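Local coordinates for 4-hydroxythreonine-4-phosphate dehydrogenase (Legionella pneumophila subsp. pneumophila, PDB 6XMY), which probably catalyses the NAD(P)-dependent oxidation of 4-(phosphooxy)-L-threonine, a step in pyridoxine 5'-phosphate biosynthesis, using a divalent metal ion, at residues A31-D42 against K70-P81; G279-T287 against N312-M322. One frame throughout, in Å; residues are numbered along the deposited sequence.

Contact 1: A31-D42 against K70-P81; sequences AETDLPVVILGD and KKAGYLTVWPVP
Strands 37-41 and 74-79 pair in parallel, strand 74-79 on one flank of strand 37-41 and strand 12-15 on the other; the loop before strand 37-41 wraps round Lys-70, just ahead of strand 74-79. The pairing rests on backbone bonds. Ile-39 N donates to Thr-76 O at 2.9 Å, nearly straight (170°) and in the carbonyl plane; Ile-39 O then takes Trp-78 N, and Gly-41 O takes Val-80 N from above its plane. Nearer the start of the strands, one water replaces the direct bond, accepting from Thr-76 N and donating to Val-37 O. On one face, Leu-40 CD2 lies 3.7 Å from Trp-78 CG, the two side chains pointing the same way; helix 96-111 packs against Trp-78 and Val-80. On the other, Ile-39 CG1 meets Leu-75 CG at 3.8 Å, the chains crossing at about a right angle. Lys-70, bent at chi2 (85°) and chi4 (59°), curls its ammonium in among carbonyls. Lys-70 NZ lies 2.8 Å from Thr-33 O and 2.9 Å from Ala-31 O, with Lys-71 O and Tyr-74 O also within bonding distance. Gly-73 N reaches Ala-31 O from the face opposite NZ. Four oxygens thus compete for three N-H groups, so at least one hydrogen is shared or one bond bent, and this buried setting would be expected to stabilise the positive charge while tying the two loops together.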
loop_
_atom_site.group_PDB
_atom_site.type_symbol
_atom_site.label_atom_id
_atom_site.label_comp_id
_atom_site.label_asym_id
_atom_site.label_seq_id
_atom_site.Cartn_x
_atom_site.Cartn_y
_atom_site.Cartn_z
ATOM N N ALA A 31 3.353 -1.404 -19.875
ATOM C CA ALA A 31 3.931 -2.018 -21.066
ATOM C C ALA A 31 4.837 -1.052 -21.807
ATOM O O ALA A 31 5.809 -1.474 -22.446
ATOM C CB ALA A 31 2.830 -2.523 -21.999
ATOM N N GLU A 32 4.557 0.240 -21.721
ATOM C CA GLU A 32 5.338 1.212 -22.463
ATOM C C GLU A 32 6.593 1.670 -21.736
ATOM O O GLU A 32 7.394 2.414 -22.318
ATOM C CB GLU A 32 4.450 2.392 -22.859
ATOM C CG GLU A 32 3.418 1.975 -23.884
ATOM C CD GLU A 32 4.069 1.354 -25.110
ATOM O OE1 GLU A 32 5.212 1.735 -25.449
ATOM O OE2 GLU A 32 3.448 0.473 -25.734
ATOM N N THR A 33 6.793 1.231 -20.501
ATOM C CA THR A 33 7.963 1.589 -19.720
ATOM C C THR A 33 9.050 0.532 -19.884
ATOM O O THR A 33 8.850 -0.519 -20.495
ATOM C CB THR A 33 7.598 1.697 -18.240
ATOM O OG1 THR A 33 7.429 0.380 -17.691
ATOM C CG2 THR A 33 6.308 2.490 -18.058
ATOM N N ASP A 34 10.218 0.823 -19.311
ATOM C CA ASP A 34 11.277 -0.163 -19.137
ATOM C C ASP A 34 11.409 -0.589 -17.680
ATOM O O ASP A 34 12.480 -1.037 -17.257
ATOM C CB ASP A 34 12.606 0.340 -19.708
ATOM C CG ASP A 34 13.149 1.529 -18.953
ATOM O OD1 ASP A 34 14.345 1.854 -19.133
ATOM O OD2 ASP A 34 12.392 2.127 -18.162
ATOM N N LEU A 35 10.345 -0.444 -16.904
ATOM C CA LEU A 35 10.371 -0.870 -15.515
ATOM C C LEU A 35 10.327 -2.393 -15.472
ATOM O O LEU A 35 9.548 -3.009 -16.208
ATOM C CB LEU A 35 9.191 -0.269 -14.754
ATOM C CG LEU A 35 9.234 1.254 -14.575
ATOM C CD1 LEU A 35 7.870 1.795 -14.177
ATOM C CD2 LEU A 35 10.275 1.655 -13.546
ATOM N N PRO A 36 11.147 -3.027 -14.663
ATOM C CA PRO A 36 11.296 -4.492 -14.760
ATOM C C PRO A 36 10.197 -5.213 -13.993
ATOM O O PRO A 36 10.337 -5.612 -12.833
ATOM C CB PRO A 36 12.666 -4.725 -14.128
ATOM C CG PRO A 36 12.781 -3.628 -13.116
ATOM C CD PRO A 36 12.119 -2.432 -13.729
ATOM N N VAL A 37 9.056 -5.377 -14.659
ATOM C CA VAL A 37 7.851 -5.864 -14.007
ATOM C C VAL A 37 7.371 -7.149 -14.660
ATOM O O VAL A 37 7.570 -7.388 -15.856
ATOM C CB VAL A 37 6.729 -4.801 -14.007
ATOM C CG1 VAL A 37 7.191 -3.551 -13.276
ATOM C CG2 VAL A 37 6.289 -4.479 -15.440
ATOM N N VAL A 38 6.731 -7.983 -13.843
ATOM C CA VAL A 38 6.021 -9.174 -14.290
ATOM C C VAL A 38 4.634 -9.101 -13.673
ATOM O O VAL A 38 4.508 -8.875 -12.466
ATOM C CB VAL A 38 6.749 -10.455 -13.838
ATOM C CG1 VAL A 38 5.885 -11.694 -14.110
ATOM C CG2 VAL A 38 8.113 -10.571 -14.548
ATOM N N ILE A 39 3.597 -9.258 -14.496
ATOM C CA ILE A 39 2.215 -9.061 -14.063
ATOM C C ILE A 39 1.606 -10.395 -13.673
ATOM O O ILE A 39 1.582 -11.326 -14.485
ATOM C CB ILE A 39 1.367 -8.417 -15.173
ATOM C CG1 ILE A 39 2.067 -7.191 -15.772
ATOM C CG2 ILE A 39 -0.028 -8.101 -14.654
ATOM C CD1 ILE A 39 2.479 -6.141 -14.753
ATOM N N LEU A 40 1.068 -10.478 -12.463
ATOM C CA LEU A 40 0.251 -11.607 -12.040
ATOM C C LEU A 40 -1.189 -11.326 -12.431
ATOM O O LEU A 40 -1.786 -10.371 -11.931
ATOM C CB LEU A 40 0.288 -11.748 -10.526
ATOM C CG LEU A 40 1.458 -12.419 -9.859
ATOM C CD1 LEU A 40 1.268 -12.232 -8.368
ATOM C CD2 LEU A 40 1.531 -13.918 -10.241
ATOM N N GLY A 41 -1.750 -12.156 -13.301
ATOM C CA GLY A 41 -3.125 -11.942 -13.708
ATOM C C GLY A 41 -3.489 -12.885 -14.827
ATOM O O GLY A 41 -2.655 -13.624 -15.361
ATOM N N ASP A 42 -4.767 -12.847 -15.176
ATOM C CA ASP A 42 -5.296 -13.684 -16.243
ATOM C C ASP A 42 -4.854 -13.117 -17.588
ATOM O O ASP A 42 -5.108 -11.949 -17.892
ATOM C CB ASP A 42 -6.817 -13.738 -16.096
ATOM C CG ASP A 42 -7.494 -14.565 -17.162
ATOM O OD1 ASP A 42 -7.286 -14.279 -18.349
ATOM O OD2 ASP A 42 -8.255 -15.485 -16.809
ATOM N N LYS A 70 13.518 -5.172 -19.093
ATOM C CA LYS A 70 12.228 -4.882 -19.706
ATOM C C LYS A 70 12.416 -4.041 -20.960
ATOM O O LYS A 70 13.200 -3.089 -20.974
ATOM C CB LYS A 70 11.370 -4.101 -18.709
ATOM C CG LYS A 70 10.105 -3.478 -19.278
ATOM C CD LYS A 70 8.961 -4.458 -19.303
ATOM C CE LYS A 70 7.631 -3.766 -19.552
ATOM N NZ LYS A 70 7.633 -3.030 -20.845
ATOM N N LYS A 71 11.680 -4.391 -22.013
ATOM C CA LYS A 71 11.665 -3.622 -23.249
ATOM C C LYS A 71 10.288 -3.004 -23.453
ATOM O O LYS A 71 9.265 -3.645 -23.189
ATOM C CB LYS A 71 12.012 -4.503 -24.451
ATOM C CG LYS A 71 13.368 -5.190 -24.336
ATOM C CD LYS A 71 14.509 -4.178 -24.311
ATOM C CE LYS A 71 14.820 -3.648 -25.713
ATOM N NZ LYS A 71 16.115 -2.906 -25.771
ATOM N N ALA A 72 10.274 -1.757 -23.921
ATOM C CA ALA A 72 9.021 -1.059 -24.183
ATOM C C ALA A 72 8.205 -1.804 -25.234
ATOM O O ALA A 72 8.752 -2.366 -26.188
ATOM C CB ALA A 72 9.314 0.366 -24.660
ATOM N N GLY A 73 6.882 -1.822 -25.046
ATOM C CA GLY A 73 5.979 -2.482 -25.964
ATOM C C GLY A 73 5.690 -3.930 -25.640
ATOM O O GLY A 73 4.801 -4.528 -26.269
ATOM N N TYR A 74 6.404 -4.512 -24.683
ATOM C CA TYR A 74 6.161 -5.869 -24.230
ATOM C C TYR A 74 5.659 -5.845 -22.797
ATOM O O TYR A 74 5.950 -4.921 -22.027
ATOM C CB TYR A 74 7.434 -6.713 -24.312
ATOM C CG TYR A 74 7.877 -6.935 -25.734
ATOM C CD1 TYR A 74 8.603 -5.964 -26.417
ATOM C CD2 TYR A 74 7.552 -8.108 -26.405
ATOM C CE1 TYR A 74 9.004 -6.162 -27.721
ATOM C CE2 TYR A 74 7.948 -8.308 -27.712
ATOM C CZ TYR A 74 8.670 -7.339 -28.358
ATOM O OH TYR A 74 9.062 -7.550 -29.654
ATOM N N LEU A 75 4.871 -6.850 -22.453
ATOM C CA LEU A 75 4.439 -7.028 -21.080
ATOM C C LEU A 75 4.554 -8.507 -20.757
ATOM O O LEU A 75 4.003 -9.349 -21.478
ATOM C CB LEU A 75 3.000 -6.547 -20.895
ATOM C CG LEU A 75 2.609 -6.345 -19.432
ATOM C CD1 LEU A 75 3.448 -5.266 -18.764
ATOM C CD2 LEU A 75 1.145 -5.979 -19.401
ATOM N N THR A 76 5.280 -8.816 -19.691
ATOM C CA THR A 76 5.485 -10.191 -19.266
ATOM C C THR A 76 4.485 -10.530 -18.173
ATOM O O THR A 76 4.311 -9.755 -17.222
ATOM C CB THR A 76 6.922 -10.384 -18.783
ATOM O OG1 THR A 76 7.813 -10.194 -19.893
ATOM C CG2 THR A 76 7.120 -11.793 -18.207
ATOM N N VAL A 77 3.818 -11.675 -18.324
ATOM C CA VAL A 77 2.710 -12.075 -17.471
ATOM C C VAL A 77 2.996 -13.447 -16.889
ATOM O O VAL A 77 3.441 -14.353 -17.608
ATOM C CB VAL A 77 1.389 -12.103 -18.277
ATOM C CG1 VAL A 77 0.212 -12.534 -17.394
ATOM C CG2 VAL A 77 1.126 -10.753 -18.956
ATOM N N TRP A 78 2.720 -13.604 -15.585
ATOM C CA TRP A 78 2.607 -14.891 -14.910
ATOM C C TRP A 78 1.120 -15.230 -14.901
ATOM O O TRP A 78 0.370 -14.694 -14.079
ATOM C CB TRP A 78 3.151 -14.807 -13.476
ATOM C CG TRP A 78 3.115 -16.124 -12.728
ATOM C CD1 TRP A 78 2.015 -16.892 -12.464
ATOM C CD2 TRP A 78 4.229 -16.823 -12.149
ATOM N NE1 TRP A 78 2.370 -18.020 -11.769
ATOM C CE2 TRP A 78 3.723 -18.008 -11.567
ATOM C CE3 TRP A 78 5.607 -16.570 -12.073
ATOM C CZ2 TRP A 78 4.544 -18.933 -10.912
ATOM C CZ3 TRP A 78 6.430 -17.497 -11.420
ATOM C CH2 TRP A 78 5.889 -18.660 -10.845
ATOM N N PRO A 79 0.648 -16.085 -15.801
ATOM C CA PRO A 79 -0.799 -16.271 -15.940
ATOM C C PRO A 79 -1.423 -16.958 -14.733
ATOM O O PRO A 79 -0.893 -17.931 -14.190
ATOM C CB PRO A 79 -0.920 -17.142 -17.198
ATOM C CG PRO A 79 0.351 -16.852 -17.962
ATOM C CD PRO A 79 1.387 -16.764 -16.879
ATOM N N VAL A 80 -2.568 -16.427 -14.317
ATOM C CA VAL A 80 -3.407 -17.011 -13.274
ATOM C C VAL A 80 -4.833 -16.897 -13.793
ATOM O O VAL A 80 -5.269 -15.793 -14.119
ATOM C CB VAL A 80 -3.283 -16.243 -11.947
ATOM C CG1 VAL A 80 -4.129 -16.912 -10.872
ATOM C CG2 VAL A 80 -1.818 -16.129 -11.504
ATOM N N PRO A 81 -5.599 -17.982 -13.882
ATOM C CA PRO A 81 -6.887 -17.923 -14.597
ATOM C C PRO A 81 -8.032 -17.441 -13.714
ATOM O O PRO A 81 -8.237 -17.944 -12.608
ATOM C CB PRO A 81 -7.108 -19.378 -15.028
ATOM C CG PRO A 81 -6.380 -20.192 -13.967
ATOM C CD PRO A 81 -5.187 -19.363 -13.555
HETATM O O HOH W 1 14.620 -2.975 -17.527
HETATM O O HOH W 2 6.862 -6.797 -18.499
#

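Contact 2: G279-T287 against N312-M322; sequences GFNEAVNIT and NPGSMLAAVKM. With NAD (nicotinamide-adenine-dinucleotide), chain B; SO4 (sulfate ion), chain C.
Asn-312 and Asn-281 stack their side-chain amides, the planes only 11° apart and Asn-312 ND2 3.5 Å from Asn-281 CG. With CG anti to the backbone N, Asn-312 also turns OD1 back to accept from Gly-314 N at 2.8 Å, an Asx turn at the start of helix 314-328. Its backbone reads the adenine of NAD: Asn-312 N donates to N1A at 2.8 Å, almost straight at 173°, while N6A donates to Asn-312 O. Phe-280 sets the edge of its ring over one face of the same base, Phe-280 CZ lying 3.8 Å from NAD C8A.

At Gly-314 the helix comes close to the loop, its CA making a CA-H...O contact with Asn-281 O. Ser-315 N donates to a water that lies within hydrogen-bonding distance of Asn-281 OD1 and Asn-312 O. Ser-315 OG lies 2.8 Å from Ala-283 O and accepts from Asp-298 N.

From here the contact becomes helix-on-strand packing within the isocitrate-dehydrogenase-like alpha/beta fold of the PdxA family, the axes 8.2 Å apart and inclined at 37°. Strand 284-287 alternates: Val-284 and Ile-286 point toward the helix, whereas Asn-285, a predicted substrate-binding residue, points away and gives ND2 to a sulfate oxygen, O1. That sulfate, probably from the crystallisation liquor, is also held by His-138, Thr-139 and Arg-294.

Ala-318 packs its CB 3.6 Å from Val-284 CG2, which rests against the backbone between Ala-318 and Ala-319, while Val-284 CG1 faces Ala-319 CB. One turn on, Met-322 extends through chi1 and chi2 and bends at chi3. The side chains of Met-322 and Val-284 run antiparallel past one another, Met-322 SD 3.7 Å from Val-284 CG1, and the methionine crosses Ile-286 at about a right angle, with CD1 of the isoleucine near the sulfur.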
loop_
_atom_site.group_PDB
_atom_site.type_symbol
_atom_site.label_atom_id
_atom_site.label_comp_id
_atom_site.label_asym_id
_atom_site.label_seq_id
_atom_site.Cartn_x
_atom_site.Cartn_y
_atom_site.Cartn_z
ATOM N N GLY A 279 -1.510 14.706 -2.595
ATOM C CA GLY A 279 -0.694 13.920 -3.509
ATOM C C GLY A 279 -1.305 12.676 -4.118
ATOM O O GLY A 279 -0.576 11.732 -4.426
ATOM N N PHE A 280 -2.619 12.683 -4.349
ATOM C CA PHE A 280 -3.342 11.497 -4.819
ATOM C C PHE A 280 -2.646 10.789 -5.978
ATOM O O PHE A 280 -2.530 9.559 -5.983
ATOM C CB PHE A 280 -4.756 11.914 -5.231
ATOM C CG PHE A 280 -5.673 10.766 -5.558
ATOM C CD1 PHE A 280 -6.335 10.724 -6.771
ATOM C CD2 PHE A 280 -5.900 9.758 -4.641
ATOM C CE1 PHE A 280 -7.195 9.684 -7.071
ATOM C CE2 PHE A 280 -6.758 8.718 -4.931
ATOM C CZ PHE A 280 -7.404 8.679 -6.148
ATOM N N ASN A 281 -2.193 11.537 -6.986
ATOM C CA ASN A 281 -1.654 10.910 -8.194
ATOM C C ASN A 281 -0.165 10.607 -8.116
ATOM O O ASN A 281 0.420 10.167 -9.112
ATOM C CB ASN A 281 -1.995 11.734 -9.434
ATOM C CG ASN A 281 -3.483 11.812 -9.670
ATOM O OD1 ASN A 281 -4.166 10.787 -9.738
ATOM N ND2 ASN A 281 -3.999 13.025 -9.775
ATOM N N GLU A 282 0.464 10.814 -6.965
ATOM C CA GLU A 282 1.864 10.455 -6.791
ATOM C C GLU A 282 2.110 9.569 -5.583
ATOM O O GLU A 282 3.207 9.012 -5.466
ATOM C CB GLU A 282 2.738 11.711 -6.650
ATOM C CG GLU A 282 2.616 12.364 -5.279
ATOM C CD GLU A 282 3.739 13.338 -4.975
ATOM O OE1 GLU A 282 3.497 14.562 -5.046
ATOM O OE2 GLU A 282 4.861 12.880 -4.660
ATOM N N ALA A 283 1.134 9.414 -4.696
ATOM C CA ALA A 283 1.359 8.770 -3.414
ATOM C C ALA A 283 1.356 7.252 -3.539
ATOM O O ALA A 283 0.698 6.672 -4.412
ATOM C CB ALA A 283 0.301 9.207 -2.401
ATOM N N VAL A 284 2.096 6.619 -2.632
ATOM C CA VAL A 284 2.287 5.179 -2.591
ATOM C C VAL A 284 1.915 4.697 -1.201
ATOM O O VAL A 284 2.287 5.318 -0.202
ATOM C CB VAL A 284 3.759 4.828 -2.876
ATOM C CG1 VAL A 284 4.000 3.317 -2.756
ATOM C CG2 VAL A 284 4.167 5.343 -4.253
ATOM N N ASN A 285 1.177 3.595 -1.142
ATOM C CA ASN A 285 0.913 2.889 0.101
ATOM C C ASN A 285 1.987 1.823 0.223
ATOM O O ASN A 285 2.103 0.952 -0.645
ATOM C CB ASN A 285 -0.499 2.291 0.050
ATOM C CG ASN A 285 -0.755 1.215 1.100
ATOM O OD1 ASN A 285 0.007 1.037 2.058
ATOM N ND2 ASN A 285 -1.850 0.481 0.909
ATOM N N ILE A 286 2.820 1.932 1.248
ATOM C CA ILE A 286 3.875 0.959 1.487
ATOM C C ILE A 286 3.618 0.284 2.826
ATOM O O ILE A 286 3.304 0.957 3.817
ATOM C CB ILE A 286 5.275 1.589 1.415
ATOM C CG1 ILE A 286 6.331 0.523 1.683
ATOM C CG2 ILE A 286 5.423 2.735 2.379
ATOM C CD1 ILE A 286 7.665 0.984 1.371
ATOM N N THR A 287 3.738 -1.046 2.850
ATOM C CA THR A 287 3.565 -1.803 4.079
ATOM C C THR A 287 4.927 -1.994 4.735
ATOM O O THR A 287 5.857 -2.522 4.108
ATOM C CB THR A 287 2.924 -3.161 3.805
ATOM O OG1 THR A 287 1.662 -2.975 3.157
ATOM C CG2 THR A 287 2.724 -3.913 5.111
ATOM N N ASN A 312 -5.753 7.746 -14.007
ATOM C CA ASN A 312 -4.413 8.296 -13.957
ATOM C C ASN A 312 -3.471 7.212 -13.447
ATOM O O ASN A 312 -3.692 6.688 -12.348
ATOM C CB ASN A 312 -4.405 9.478 -13.000
ATOM C CG ASN A 312 -3.136 10.288 -13.080
ATOM O OD1 ASN A 312 -2.043 9.736 -13.103
ATOM N ND2 ASN A 312 -3.274 11.610 -13.123
ATOM N N PRO A 313 -2.446 6.820 -14.209
ATOM C CA PRO A 313 -1.514 5.784 -13.743
ATOM C C PRO A 313 -0.412 6.290 -12.828
ATOM O O PRO A 313 0.522 5.535 -12.550
ATOM C CB PRO A 313 -0.903 5.284 -15.061
ATOM C CG PRO A 313 -0.811 6.556 -15.875
ATOM C CD PRO A 313 -2.094 7.310 -15.553
ATOM N N GLY A 314 -0.501 7.531 -12.344
ATOM C CA GLY A 314 0.600 8.114 -11.593
ATOM C C GLY A 314 0.930 7.372 -10.315
ATOM O O GLY A 314 2.108 7.168 -9.995
ATOM N N SER A 315 -0.095 6.959 -9.563
ATOM C CA SER A 315 0.164 6.231 -8.323
ATOM C C SER A 315 0.801 4.872 -8.596
ATOM O O SER A 315 1.761 4.484 -7.921
ATOM C CB SER A 315 -1.116 6.065 -7.509
ATOM O OG SER A 315 -0.839 5.363 -6.313
ATOM N N MET A 316 0.292 4.131 -9.585
ATOM C CA MET A 316 0.910 2.853 -9.936
ATOM C C MET A 316 2.370 3.044 -10.327
ATOM O O MET A 316 3.254 2.300 -9.871
ATOM C CB MET A 316 0.126 2.184 -11.063
ATOM C CG MET A 316 0.813 0.917 -11.588
ATOM S SD MET A 316 1.048 -0.401 -10.361
ATOM C CE MET A 316 -0.579 -1.151 -10.394
ATOM N N LEU A 317 2.652 4.047 -11.167
ATOM C CA LEU A 317 4.030 4.268 -11.598
ATOM C C LEU A 317 4.920 4.609 -10.415
ATOM O O LEU A 317 6.045 4.103 -10.307
ATOM C CB LEU A 317 4.088 5.364 -12.663
ATOM C CG LEU A 317 3.574 4.981 -14.049
ATOM C CD1 LEU A 317 3.321 6.240 -14.891
ATOM C CD2 LEU A 317 4.570 4.066 -14.746
ATOM N N ALA A 318 4.431 5.462 -9.512
ATOM C CA ALA A 318 5.178 5.784 -8.302
ATOM C C ALA A 318 5.383 4.553 -7.423
ATOM O O ALA A 318 6.458 4.379 -6.832
ATOM C CB ALA A 318 4.464 6.891 -7.528
ATOM N N ALA A 319 4.372 3.678 -7.335
ATOM C CA ALA A 319 4.485 2.490 -6.487
ATOM C C ALA A 319 5.523 1.517 -7.027
ATOM O O ALA A 319 6.289 0.926 -6.254
ATOM C CB ALA A 319 3.131 1.795 -6.361
ATOM N N VAL A 320 5.556 1.338 -8.348
ATOM C CA VAL A 320 6.568 0.491 -8.969
ATOM C C VAL A 320 7.953 1.091 -8.773
ATOM O O VAL A 320 8.909 0.384 -8.431
ATOM C CB VAL A 320 6.236 0.275 -10.457
ATOM C CG1 VAL A 320 7.368 -0.487 -11.139
ATOM C CG2 VAL A 320 4.912 -0.480 -10.615
ATOM N N LYS A 321 8.087 2.403 -8.970
ATOM C CA LYS A 321 9.397 3.024 -8.811
ATOM C C LYS A 321 9.883 2.940 -7.371
ATOM O O LYS A 321 11.073 2.701 -7.123
ATOM C CB LYS A 321 9.356 4.466 -9.314
ATOM C CG LYS A 321 9.248 4.544 -10.828
ATOM C CD LYS A 321 9.028 5.965 -11.315
ATOM C CE LYS A 321 8.251 5.966 -12.625
ATOM N NZ LYS A 321 8.206 7.311 -13.270
ATOM N N MET A 322 8.983 3.109 -6.403
ATOM C CA MET A 322 9.400 2.997 -5.009
ATOM C C MET A 322 9.835 1.575 -4.678
ATOM O O MET A 322 10.851 1.373 -3.999
ATOM C CB MET A 322 8.282 3.457 -4.074
ATOM C CG MET A 322 8.674 3.376 -2.617
ATOM S SD MET A 322 7.444 4.041 -1.497
ATOM C CE MET A 322 7.421 5.758 -2.011
HETATM P PA NAD B . -11.597 4.548 -5.308
HETATM O O1A NAD B . -12.057 3.365 -6.137
HETATM O O2A NAD B . -10.239 5.217 -5.307
HETATM O O5B NAD B . -12.677 5.739 -5.927
HETATM C C5B NAD B . -12.481 6.987 -5.306
HETATM C C4B NAD B . -12.520 8.108 -6.361
HETATM O O4B NAD B . -11.216 8.194 -6.982
HETATM C C3B NAD B . -13.549 7.737 -7.465
HETATM O O3B NAD B . -14.143 8.964 -7.853
HETATM C C2B NAD B . -12.642 7.107 -8.563
HETATM O O2B NAD B . -13.142 7.287 -9.856
HETATM C C1B NAD B . -11.353 7.971 -8.392
HETATM N N9A NAD B . -10.133 7.251 -8.745
HETATM C C8A NAD B . -9.522 6.152 -8.116
HETATM N N7A NAD B . -8.401 5.786 -8.713
HETATM C C5A NAD B . -8.245 6.676 -9.765
HETATM C C6A NAD B . -7.260 6.810 -10.765
HETATM N N6A NAD B . -6.195 5.967 -10.787
HETATM N N1A NAD B . -7.364 7.798 -11.703
HETATM C C2A NAD B . -8.452 8.624 -11.623
HETATM N N3A NAD B . -9.466 8.619 -10.739
HETATM C C4A NAD B . -9.323 7.612 -9.809
HETATM O O3 NAD B . -11.951 4.111 -3.788
HETATM P PN NAD B . -13.367 3.886 -3.114
HETATM O O1N NAD B . -13.366 4.312 -1.666
HETATM O O2N NAD B . -14.453 4.092 -4.117
HETATM O O5D NAD B . -13.418 2.128 -2.878
HETATM C C5D NAD B . -13.510 1.377 -4.043
HETATM C C4D NAD B . -12.966 -0.016 -3.720
HETATM O O4D NAD B . -11.518 0.063 -3.743
HETATM C C3D NAD B . -13.362 -0.439 -2.263
HETATM O O3D NAD B . -13.571 -1.821 -2.309
HETATM C C2D NAD B . -12.093 -0.099 -1.449
HETATM O O2D NAD B . -11.872 -0.918 -0.334
HETATM C C1D NAD B . -11.049 -0.505 -2.526
HETATM N N1N NAD B . -9.704 0.111 -2.261
HETATM C C2N NAD B . -8.629 -0.721 -2.431
HETATM C C3N NAD B . -7.333 -0.245 -2.215
HETATM C C7N NAD B . -6.246 -1.226 -2.442
HETATM O O7N NAD B . -6.491 -2.365 -2.846
HETATM N N7N NAD B . -4.958 -0.789 -2.206
HETATM C C4N NAD B . -7.131 1.091 -1.822
HETATM C C5N NAD B . -8.256 1.921 -1.669
HETATM C C6N NAD B . -9.554 1.415 -1.885
HETATM S S SO4 C . -4.523 -2.269 1.838
HETATM O O1 SO4 C . -3.149 -2.105 1.370
HETATM O O2 SO4 C . -5.227 -3.179 0.940
HETATM O O3 SO4 C . -4.484 -2.874 3.168
HETATM O O4 SO4 C . -5.261 -0.996 1.886
HETATM O O HOH W 3 -2.812 7.955 -9.930
#

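Contact 1 comes wholly before contact 2 along the chain, and their centres lie 18 Å apart. Helix 314-328 joins them: the helix that packs on 279-287 also rests on 31-42, where Val-37 CG1 meets Val-320 CG1 at 3.7 Å and Leu-35 CD1 meets Leu-317 CD2 at 4.0 Å. Strand 12-15 is a second bridge, since it pairs with strand 37-41 and touches Met-316 and Val-320 of that helix. Contact 1 lies about 20 Å from the chain's centre and contact 2 about 9 Å. Because the adenine-binding Asn-312 comes just before helix 314-328, this packing connects the cofactor site with strand 37-41.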